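Local coordinates for adenosine 5'-monophosphoramidase HNT1 (Candida albicans, PDB 6IQ1), which probably hydrolyses adenosine 5'-phosphoramidate and related substrates, releasing AMP, as a homodimeric histidine triad (HINT) nucleotide-binding protein, at residues Val74-Leu77 with Asp78-Asn81; Asp129-Lys132 with Leu133-His137; Lys141-Leu144 with Ala145-Asp148. One frame throughout, in Å; residues are numbered along the deposited sequence.

How the contacts relate
The three contacts come in order along the chain and all reach the second subunit. Contact 1 lies in the loop between helix 58-74 and strand 87-94, inside the HIT domain. Contacts 2 and 3 both belong to helix 130-147, contact 2 on its opening turns and contact 3 on its closing ones, with centres about 17 Å apart. From the centre of contact 1 it is about 39 Å to the centre of either. That long helix stands well off the body of its own chain and lies against the other copy. K76 of contact 1 forms a salt bridge with E143 of the second subunit; the reciprocal pair, E143 of contact 3 with K76 of that subunit, is long and weak. The C-terminal helix thus contributes to the dimer interface.

Contact 1: residues Val74-Leu77 with Asp78-Asn81; sequences VLKL and DENN
K76, just before a short 3-10 turn (L77-E79) that follows helix 58-74 in the HIT domain, meets E79 at the turn's end. K76 breaks the helix with a positive phi of 68°, and the chain then winds through L77, D78 and E79. One hydrogen bond crosses the contact, from E79 N to K76 O, 3.2 Å long and fairly straight at 159°, although the donor sits well above the carbonyl plane.

The tight part gathers about that carbonyl. E79 lays the start of its side chain beside it, with both CB and CG at 3.4 Å from K76 O. L77 is the buried member: its side chain turns inward from the turn to pack on T72 and E86. D78 places OD1 back over the K76 backbone, 3.8 Å from K76 C, because its CG is wedged between its own N and carbonyl carbon (chi1 70°).

The outer side is looser. K76 and E79 run alongside each other, pointing the same way, but only the lysine's aliphatic chain is touched. Its NZ, at the end of a chain bent at chi3 and chi4, forms a salt bridge with E143 of the second subunit and lies 4.7 Å from E79 OE2. Beyond the turn, N80 is anchored to the loop by ND2 bonds to the carbonyls of E84 and E86, while N81 OD1 bonds H54 and N55 of the second subunit. What K76 and E79 share is a graze: E79 OE2 lies 3.6 Å from K76 CE.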
# COMPACT_ATOMS: atom_id res chain seq x y z
N VAL D 74 -15.09 8.81 -2.95
CA VAL D 74 -15.12 10.24 -2.67
C VAL D 74 -14.34 11.02 -3.72
O VAL D 74 -14.78 12.08 -4.17
CB VAL D 74 -14.58 10.53 -1.26
CG1 VAL D 74 -14.73 12.01 -0.97
CG2 VAL D 74 -15.29 9.68 -0.20
N LEU D 75 -13.18 10.50 -4.13
CA LEU D 75 -12.34 11.18 -5.10
C LEU D 75 -12.75 10.92 -6.55
O LEU D 75 -12.10 11.44 -7.46
CB LEU D 75 -10.88 10.77 -4.91
CG LEU D 75 -10.00 11.41 -3.85
CD1 LEU D 75 -10.59 11.32 -2.45
CD2 LEU D 75 -8.65 10.75 -3.89
N LYS D 76 -13.77 10.09 -6.79
CA LYS D 76 -14.30 9.73 -8.10
C LYS D 76 -13.34 8.88 -8.93
O LYS D 76 -13.64 8.60 -10.11
CB LYS D 76 -14.71 10.97 -8.91
CG LYS D 76 -16.07 11.58 -8.52
CD LYS D 76 -16.40 12.78 -9.41
CE LYS D 76 -17.89 12.87 -9.74
NZ LYS D 76 -18.64 13.67 -8.72
N LEU D 77 -12.20 8.47 -8.35
CA LEU D 77 -11.30 7.52 -9.01
C LEU D 77 -11.99 6.21 -9.37
O LEU D 77 -11.50 5.49 -10.25
CB LEU D 77 -10.11 7.22 -8.10
CG LEU D 77 -9.14 8.35 -7.73
CD1 LEU D 77 -8.18 7.94 -6.61
CD2 LEU D 77 -8.37 8.78 -8.96
N ASP D 78 -13.10 5.87 -8.72
CA ASP D 78 -13.71 4.58 -9.01
C ASP D 78 -14.45 4.56 -10.33
O ASP D 78 -14.94 3.51 -10.74
CB ASP D 78 -14.66 4.15 -7.88
CG ASP D 78 -15.93 4.99 -7.81
OD1 ASP D 78 -15.87 6.21 -8.06
OD2 ASP D 78 -16.99 4.42 -7.50
N GLU D 79 -14.52 5.70 -11.02
CA GLU D 79 -15.30 5.81 -12.24
C GLU D 79 -14.53 5.34 -13.47
O GLU D 79 -15.15 5.09 -14.51
CB GLU D 79 -15.79 7.25 -12.42
CG GLU D 79 -16.71 7.71 -11.27
CD GLU D 79 -17.48 9.00 -11.54
OE1 GLU D 79 -17.31 9.61 -12.63
OE2 GLU D 79 -18.26 9.42 -10.66
N ASN D 80 -13.21 5.19 -13.36
CA ASN D 80 -12.37 4.73 -14.46
C ASN D 80 -12.05 3.25 -14.24
O ASN D 80 -11.11 2.90 -13.53
CB ASN D 80 -11.11 5.57 -14.57
CG ASN D 80 -10.17 5.07 -15.65
OD1 ASN D 80 -10.58 4.32 -16.55
ND2 ASN D 80 -8.91 5.47 -15.57
N ASN D 81 -12.82 2.38 -14.88
CA ASN D 81 -12.60 0.94 -14.82
C ASN D 81 -11.82 0.45 -16.03
O ASN D 81 -12.06 -0.65 -16.53
CB ASN D 81 -13.93 0.21 -14.67
CG ASN D 81 -14.56 0.45 -13.30
OD1 ASN D 81 -13.91 0.25 -12.26
ND2 ASN D 81 -15.80 0.90 -13.29

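Contact 2: residues Asp129-Lys132 with Leu133-His137; sequences DFDK and LGKLH
F130 and L133 both set CG beside their own N, anti to the carbonyl carbon (chi1 -84° and -72°), and this brings the ring and the leucine branch together on one flank of the first helical turn. The touch is light and oblique: F130 CD1 lies 4.2 Å from L133 CD1. L133 packs more closely on the backbone, its CG lying 3.2 Å from D129 O, the oxygen that also accepts the L133 N bond.

That bond opens the helix. D129 occupies the N-cap position, yet its carboxylate makes no capping bond; its carbonyl oxygen takes L133 N at 2.8 Å with a nearly straight N-H (167°). The next i to i+4 bonds run G134 N to F130 O, K135 N to D131 O, and L136 N to K132 O, the last two at 3.0 and 2.9 Å respectively.

On the exposed flank K135 doubles back along D131, the two side chains lying alongside each other. Its CG comes within 3.0 Å of D131 O, and a bend at the end of the chain carries NZ to 3.3 Å from D131 CB. The charges stop short of a salt bridge, with D131 OD2 4.5 Å from K135 NZ.

This start of helix 130-147 rests on the second subunit. F130 and L133 pack on F20 there, H137 NE2 bonds the carbonyl of K21 in strand 21-24, and H137 also packs on L32 at the end of strand 28-32.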
# COMPACT_ATOMS: atom_id res chain seq x y z
N ASP D 129 17.16 -15.61 -10.85
CA ASP D 129 17.34 -16.94 -11.38
C ASP D 129 16.34 -17.88 -10.72
O ASP D 129 15.99 -17.67 -9.55
CB ASP D 129 18.76 -17.37 -11.04
CG ASP D 129 19.40 -18.12 -12.12
OD1 ASP D 129 18.75 -18.22 -13.18
OD2 ASP D 129 20.53 -18.63 -11.91
N PHE D 130 15.96 -18.94 -11.42
CA PHE D 130 15.07 -19.91 -10.77
C PHE D 130 15.80 -20.70 -9.68
O PHE D 130 15.17 -21.12 -8.71
CB PHE D 130 14.46 -20.85 -11.80
CG PHE D 130 13.25 -20.31 -12.49
CD1 PHE D 130 12.31 -19.59 -11.79
CD2 PHE D 130 13.05 -20.53 -13.84
CE1 PHE D 130 11.18 -19.06 -12.43
CE2 PHE D 130 11.93 -20.03 -14.50
CZ PHE D 130 10.99 -19.29 -13.79
N ASP D 131 17.12 -20.88 -9.80
CA ASP D 131 17.88 -21.45 -8.70
C ASP D 131 17.81 -20.56 -7.47
O ASP D 131 17.52 -21.02 -6.37
CB ASP D 131 19.35 -21.67 -9.08
CG ASP D 131 19.54 -22.66 -10.22
OD1 ASP D 131 18.72 -23.59 -10.37
OD2 ASP D 131 20.54 -22.50 -10.96
N LYS D 132 18.12 -19.26 -7.65
CA LYS D 132 18.10 -18.32 -6.54
C LYS D 132 16.70 -18.14 -5.97
O LYS D 132 16.52 -18.12 -4.75
CB LYS D 132 18.67 -16.97 -6.97
CG LYS D 132 20.18 -16.95 -7.01
CD LYS D 132 20.72 -15.88 -7.94
CE LYS D 132 22.20 -16.10 -8.20
NZ LYS D 132 22.78 -14.97 -8.98
N LEU D 133 15.69 -18.05 -6.84
CA LEU D 133 14.32 -17.96 -6.34
C LEU D 133 13.94 -19.21 -5.57
O LEU D 133 13.31 -19.12 -4.50
CB LEU D 133 13.35 -17.73 -7.50
CG LEU D 133 13.45 -16.31 -8.08
CD1 LEU D 133 12.75 -16.20 -9.43
CD2 LEU D 133 12.90 -15.30 -7.08
N GLY D 134 14.34 -20.39 -6.07
CA GLY D 134 13.99 -21.64 -5.40
C GLY D 134 14.62 -21.77 -4.02
O GLY D 134 13.97 -22.19 -3.07
N LYS D 135 15.91 -21.42 -3.90
CA LYS D 135 16.57 -21.52 -2.60
C LYS D 135 16.04 -20.47 -1.64
O LYS D 135 15.89 -20.73 -0.44
CB LYS D 135 18.09 -21.41 -2.75
CG LYS D 135 18.66 -22.24 -3.91
CD LYS D 135 20.17 -22.15 -4.07
CE LYS D 135 20.74 -23.24 -5.01
NZ LYS D 135 20.96 -22.78 -6.44
N LEU D 136 15.73 -19.29 -2.16
CA LEU D 136 15.08 -18.28 -1.34
C LEU D 136 13.70 -18.76 -0.89
O LEU D 136 13.28 -18.52 0.24
CB LEU D 136 14.98 -16.97 -2.12
CG LEU D 136 14.15 -15.89 -1.43
CD1 LEU D 136 14.83 -15.41 -0.13
CD2 LEU D 136 13.92 -14.76 -2.39
N HIS D 137 12.99 -19.46 -1.79
CA HIS D 137 11.65 -19.91 -1.47
C HIS D 137 11.66 -21.00 -0.41
O HIS D 137 10.73 -21.08 0.41
CB HIS D 137 10.96 -20.41 -2.73
CG HIS D 137 9.64 -21.05 -2.47
ND1 HIS D 137 9.44 -22.41 -2.57
CD2 HIS D 137 8.44 -20.52 -2.12
CE1 HIS D 137 8.18 -22.69 -2.29
NE2 HIS D 137 7.55 -21.56 -2.02

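Contact 3: residues Lys141-Leu144 with Ala145-Asp148; sequences KEEL and AKVD
E143 and K146 approach each other on one side of the last turns of helix 130-147, and L144 and D148 on another. In the first pair E143 OE1 stands 4.1 Å from K146 NZ, opposite charges that are close but short of a salt bridge. The glutamate gets there by swinging CG anti to its amide nitrogen (chi1 -174°) and then folding at chi2, while the lysine bends in its outer half. In the second pair L144 CD1 lies 3.9 Å from D148 OD2, a methyl beside a carboxylate oxygen.

Under these side chains the helix backbone sets the spacing. Three i to i+4 bonds run from A145, K146 and V147 back to the carbonyls of K141, E142 and E143, with A145 N at 2.9 Å from K141 O. The fourth, D148 N to L144 O, is the least straight (135°), at 3.2 Å. The carbonyls also collect carbon neighbours: A145 CB is 3.4 Å from E142 O, and V147 CG2, turned beside its own amide, is 3.3 Å from E143 O.

Further out, the second subunit supplies the charged partner of D148. D148 OD1 forms a salt bridge with K70 there, while OD2 stays beside L144; E143 OE1 makes a long, weak ion pair with K76 of that subunit.

The helix end lies against helix 58-74 of the second subunit, V147 on K70 and E143 on K73, and L144 packs on L22 of its strand 21-24.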
# COMPACT_ATOMS: atom_id res chain seq x y z
N LYS D 141 9.93 -20.63 3.33
CA LYS D 141 8.96 -21.63 3.78
C LYS D 141 9.31 -22.16 5.17
O LYS D 141 8.43 -22.30 6.01
CB LYS D 141 8.87 -22.77 2.76
CG LYS D 141 7.66 -22.65 1.86
CD LYS D 141 7.06 -24.00 1.56
CE LYS D 141 8.04 -24.85 0.75
NZ LYS D 141 7.50 -26.19 0.41
N GLU D 142 10.59 -22.46 5.42
CA GLU D 142 11.01 -22.88 6.76
C GLU D 142 10.57 -21.86 7.80
O GLU D 142 9.98 -22.20 8.83
CB GLU D 142 12.53 -23.11 6.82
CG GLU D 142 13.01 -24.37 6.08
CD GLU D 142 14.54 -24.53 6.00
OE1 GLU D 142 15.01 -25.70 5.98
OE2 GLU D 142 15.28 -23.52 5.96
N GLU D 143 10.82 -20.58 7.51
CA GLU D 143 10.44 -19.53 8.43
C GLU D 143 8.92 -19.45 8.60
O GLU D 143 8.42 -19.24 9.71
CB GLU D 143 11.01 -18.21 7.93
CG GLU D 143 10.78 -17.07 8.90
CD GLU D 143 11.54 -17.25 10.20
OE1 GLU D 143 12.66 -17.83 10.17
OE2 GLU D 143 11.01 -16.80 11.25
N LEU D 144 8.17 -19.64 7.51
CA LEU D 144 6.71 -19.65 7.61
C LEU D 144 6.22 -20.79 8.51
O LEU D 144 5.25 -20.62 9.26
CB LEU D 144 6.09 -19.77 6.22
CG LEU D 144 4.56 -19.90 6.17
CD1 LEU D 144 3.88 -18.76 6.94
CD2 LEU D 144 4.05 -19.96 4.74
N ALA D 145 6.87 -21.95 8.44
CA ALA D 145 6.49 -23.07 9.30
C ALA D 145 6.70 -22.73 10.78
O ALA D 145 5.91 -23.15 11.63
CB ALA D 145 7.28 -24.32 8.92
N LYS D 146 7.75 -21.96 11.09
CA LYS D 146 7.98 -21.55 12.48
C LYS D 146 6.96 -20.50 12.93
O LYS D 146 6.49 -20.53 14.07
CB LYS D 146 9.40 -21.02 12.64
CG LYS D 146 10.48 -22.09 12.54
CD LYS D 146 11.81 -21.47 12.08
CE LYS D 146 12.89 -21.59 13.14
NZ LYS D 146 13.80 -20.40 13.20
N VAL D 147 6.61 -19.57 12.05
CA VAL D 147 5.62 -18.56 12.40
C VAL D 147 4.28 -19.20 12.73
O VAL D 147 3.52 -18.68 13.56
CB VAL D 147 5.51 -17.54 11.24
CG1 VAL D 147 4.33 -16.62 11.42
CG2 VAL D 147 6.79 -16.74 11.13
N ASP D 148 4.00 -20.37 12.15
CA ASP D 148 2.72 -21.07 12.33
C ASP D 148 2.73 -21.99 13.55
O ASP D 148 3.75 -22.16 14.22
CB ASP D 148 2.39 -21.90 11.07
CG ASP D 148 1.80 -21.05 9.93
OD1 ASP D 148 1.32 -19.92 10.19
OD2 ASP D 148 1.79 -21.51 8.76